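Local structure of putative lipoprotein GNA1162 (Neisseria meningitidis, 4HRV) at residues B[69-74]-B[87-92]. The protein is a putative lipoprotein of unknown function, possibly lipid-binding, from a family probably related to the TolB amino-terminal domain. The protein carries 3 engineered substitutions. Residues are numbered along the deposited sequence; the frame is centred on the assembly and turned at random.
Sequences DIHAVR and VLYITV
His71 and Tyr89 mark the closest approach of the two backbones, their CA atoms 7.2 Å apart, where helix 67-72 passes over strand 86-99. No direct hydrogen bond crosses this gap; side chains and one bridging water span it. The two aromatic side chains run antiparallel alongside one another, the imidazole reaching to the strand and the phenol toward segment 69-74. Their rings meet obliquely, planes at 54°, and Tyr89 CD2 lies over one face of the imidazole, 3.6 Å from His71 ND1. With CG anti to the carbonyl carbon (chi1 -76°), His71 carries its ring out to the strand, where CE1 comes edge-on to the backbone oxygen of Ile90 at 3.4 Å. A flat group with a polar rim suits this place: one face packs against tyrosine, NE2 at the rim hydrogen-bonds to Pro20 O on strand 15-23, and CE1 rests beside a carbonyl of strand 86-99.

Tyr89 is long enough to carry a hydroxyl from the sheet toward segment 69-74. Its OH gives its proton to a water 2.6 Å away, lying in the plane of the ring. That water donates in turn to Ile70 O and Val73 O, so the hydroxyl and the two carbonyls are joined through one solvent molecule. Val87 CG1 packs on a face of the phenol, a nonpolar neighbour for its carbon ring.

Val19 of strand 15-23 touches Ile70, His71 and Tyr89, while Pro75 and Leu78 of helix 75-82 pack on Tyr89; the contact thus seats the junction of two successive helices on a central strand of the mixed sheet, between strands 15-23 and 104-116.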
ATOM      1  N   ASP B  69      25.248   8.802  -4.257  1.00 37.16           N
ATOM      2  CA  ASP B  69      25.837  10.051  -4.719  1.00 34.89           C
ATOM      3  C   ASP B  69      24.697  11.034  -5.001  1.00 38.37           C
ATOM      4  O   ASP B  69      24.744  12.201  -4.603  1.00 35.94           O
ATOM      5  CB  ASP B  69      26.658   9.847  -5.996  1.00 40.61           C
ATOM      6  CG  ASP B  69      27.996   9.169  -5.740  1.00 47.53           C
ATOM      7  OD1 ASP B  69      28.576   9.366  -4.650  1.00 44.13           O
ATOM      8  OD2 ASP B  69      28.460   8.435  -6.639  1.00 51.01           O
ATOM      9  N   ILE B  70      23.667  10.553  -5.688  1.00 36.25           N
ATOM     10  CA  ILE B  70      22.592  11.442  -6.146  1.00 32.61           C
ATOM     11  C   ILE B  70      21.812  12.058  -4.983  1.00 29.79           C
ATOM     12  O   ILE B  70      21.588  13.274  -4.952  1.00 35.73           O
ATOM     13  CB  ILE B  70      21.685  10.752  -7.178  1.00 30.53           C
ATOM     14  CG1 ILE B  70      22.496  10.472  -8.450  1.00 35.11           C
ATOM     15  CG2 ILE B  70      20.463  11.619  -7.500  1.00 26.15           C
ATOM     16  CD1 ILE B  70      21.871   9.486  -9.399  1.00 35.26           C
ATOM     17  N   HIS B  71      21.444  11.229  -4.014  1.00 30.01           N
ATOM     18  CA  HIS B  71      20.719  11.687  -2.835  1.00 32.20           C
ATOM     19  C   HIS B  71      21.520  12.665  -1.990  1.00 38.02           C
ATOM     20  O   HIS B  71      20.969  13.311  -1.097  1.00 36.50           O
ATOM     21  CB  HIS B  71      20.310  10.506  -1.966  1.00 34.20           C
ATOM     22  CG  HIS B  71      19.156   9.729  -2.505  1.00 32.49           C
ATOM     23  ND1 HIS B  71      18.014   9.499  -1.770  1.00 31.74           N
ATOM     24  CD2 HIS B  71      18.964   9.122  -3.700  1.00 35.60           C
ATOM     25  CE1 HIS B  71      17.169   8.774  -2.482  1.00 30.74           C
ATOM     26  NE2 HIS B  71      17.719   8.536  -3.660  1.00 30.88           N
ATOM     27  N   ALA B  72      22.821  12.746  -2.263  1.00 42.28           N
ATOM     28  CA  ALA B  72      23.719  13.644  -1.544  1.00 44.49           C
ATOM     29  C   ALA B  72      23.837  15.027  -2.192  1.00 44.37           C
ATOM     30  O   ALA B  72      24.283  15.986  -1.555  1.00 45.18           O
ATOM     31  CB  ALA B  72      25.099  13.001  -1.420  1.00 47.51           C
ATOM     32  N   VAL B  73      23.469  15.126  -3.464  1.00 40.41           N
ATOM     33  CA  VAL B  73      23.561  16.384  -4.190  1.00 41.91           C
ATOM     34  C   VAL B  73      22.601  17.391  -3.580  1.00 42.12           C
ATOM     35  O   VAL B  73      21.478  17.039  -3.246  1.00 35.70           O
ATOM     36  CB  VAL B  73      23.166  16.192  -5.663  1.00 43.69           C
ATOM     37  CG1 VAL B  73      23.085  17.540  -6.385  1.00 44.88           C
ATOM     38  CG2 VAL B  73      24.158  15.271  -6.357  1.00 47.30           C
ATOM     39  N   ARG B  74      23.024  18.643  -3.428  1.00 40.36           N
ATOM     40  CA  ARG B  74      22.092  19.654  -2.932  1.00 40.37           C
ATOM     41  C   ARG B  74      20.929  19.835  -3.907  1.00 34.29           C
ATOM     42  O   ARG B  74      21.125  19.892  -5.121  1.00 34.28           O
ATOM     43  CB  ARG B  74      22.805  20.992  -2.663  1.00 44.19           C
ATOM     44  CG  ARG B  74      23.687  20.945  -1.422  1.00 50.42           C
ATOM     45  CD  ARG B  74      23.954  22.322  -0.842  1.00 58.51           C
ATOM     46  NE  ARG B  74      24.514  23.239  -1.828  1.00 60.82           N
ATOM     47  CZ  ARG B  74      23.833  24.238  -2.380  1.00 64.55           C
ATOM     48  NH1 ARG B  74      22.571  24.447  -2.029  1.00 65.08           N
ATOM     49  NH2 ARG B  74      24.411  25.036  -3.272  1.00 66.87           N
ATOM     50  N   VAL B  87      11.886  17.713  -5.379  1.00 28.77           N
ATOM     51  CA  VAL B  87      12.596  16.460  -5.569  1.00 24.84           C
ATOM     52  C   VAL B  87      11.996  15.436  -4.651  1.00 27.63           C
ATOM     53  O   VAL B  87      11.754  15.703  -3.470  1.00 27.35           O
ATOM     54  CB  VAL B  87      14.104  16.587  -5.230  1.00 27.36           C
ATOM     55  CG1 VAL B  87      14.847  15.306  -5.596  1.00 26.01           C
ATOM     56  CG2 VAL B  87      14.703  17.783  -5.947  1.00 29.41           C
ATOM     57  N   LEU B  88      11.756  14.254  -5.200  1.00 23.91           N
ATOM     58  CA  LEU B  88      11.224  13.153  -4.419  1.00 25.70           C
ATOM     59  C   LEU B  88      12.314  12.139  -4.132  1.00 26.98           C
ATOM     60  O   LEU B  88      12.927  11.593  -5.050  1.00 28.42           O
ATOM     61  CB  LEU B  88      10.046  12.506  -5.158  1.00 27.72           C
ATOM     62  CG  LEU B  88       9.405  11.296  -4.470  1.00 34.19           C
ATOM     63  CD1 LEU B  88       8.678  11.720  -3.195  1.00 33.20           C
ATOM     64  CD2 LEU B  88       8.451  10.610  -5.436  1.00 40.23           C
ATOM     65  N   TYR B  89      12.584  11.930  -2.847  1.00 25.18           N
ATOM     66  CA  TYR B  89      13.595  10.970  -2.420  1.00 25.09           C
ATOM     67  C   TYR B  89      12.923   9.724  -1.835  1.00 26.28           C
ATOM     68  O   TYR B  89      12.173   9.813  -0.858  1.00 28.23           O
ATOM     69  CB  TYR B  89      14.497  11.571  -1.345  1.00 27.28           C
ATOM     70  CG  TYR B  89      15.305  12.769  -1.803  1.00 30.27           C
ATOM     71  CD1 TYR B  89      14.939  14.062  -1.444  1.00 30.91           C
ATOM     72  CD2 TYR B  89      16.448  12.605  -2.597  1.00 27.94           C
ATOM     73  CE1 TYR B  89      15.699  15.170  -1.867  1.00 30.62           C
ATOM     74  CE2 TYR B  89      17.194  13.706  -3.025  1.00 27.18           C
ATOM     75  CZ  TYR B  89      16.823  14.973  -2.648  1.00 30.31           C
ATOM     76  OH  TYR B  89      17.555  16.060  -3.081  1.00 30.84           O
ATOM     77  N   ILE B  90      13.218   8.570  -2.411  1.00 25.05           N
ATOM     78  CA  ILE B  90      12.689   7.310  -1.876  1.00 26.45           C
ATOM     79  C   ILE B  90      13.827   6.442  -1.369  1.00 28.54           C
ATOM     80  O   ILE B  90      14.859   6.337  -2.020  1.00 33.01           O
ATOM     81  CB  ILE B  90      11.943   6.543  -2.955  1.00 25.32           C
ATOM     82  CG1 ILE B  90      10.786   7.397  -3.495  1.00 30.76           C
ATOM     83  CG2 ILE B  90      11.451   5.191  -2.417  1.00 29.10           C
ATOM     84  CD1 ILE B  90      10.190   6.854  -4.764  1.00 31.32           C
ATOM     85  N   THR B  91      13.630   5.828  -0.208  1.00 24.10           N
ATOM     86  CA  THR B  91      14.570   4.867   0.348  1.00 26.53           C
ATOM     87  C   THR B  91      13.858   3.554   0.711  1.00 30.31           C
ATOM     88  O   THR B  91      12.873   3.553   1.448  1.00 31.01           O
ATOM     89  CB  THR B  91      15.264   5.433   1.602  1.00 32.66           C
ATOM     90  OG1 THR B  91      15.977   6.616   1.247  1.00 35.56           O
ATOM     91  CG2 THR B  91      16.238   4.421   2.202  1.00 36.95           C
ATOM     92  N   VAL B  92      14.350   2.452   0.157  1.00 31.97           N
ATOM     93  CA  VAL B  92      13.886   1.126   0.543  1.00 34.15           C
ATOM     94  C   VAL B  92      14.697   0.667   1.751  1.00 36.26           C
ATOM     95  O   VAL B  92      15.923   0.521   1.668  1.00 37.80           O
ATOM     96  CB  VAL B  92      14.055   0.112  -0.600  1.00 34.83           C
ATOM     97  CG1 VAL B  92      13.766  -1.328  -0.097  1.00 33.74           C
ATOM     98  CG2 VAL B  92      13.143   0.470  -1.757  1.00 33.84           C
TER
HETATM   99  O   HOH W   1      19.850  15.242  -4.036  1.00 31.77           O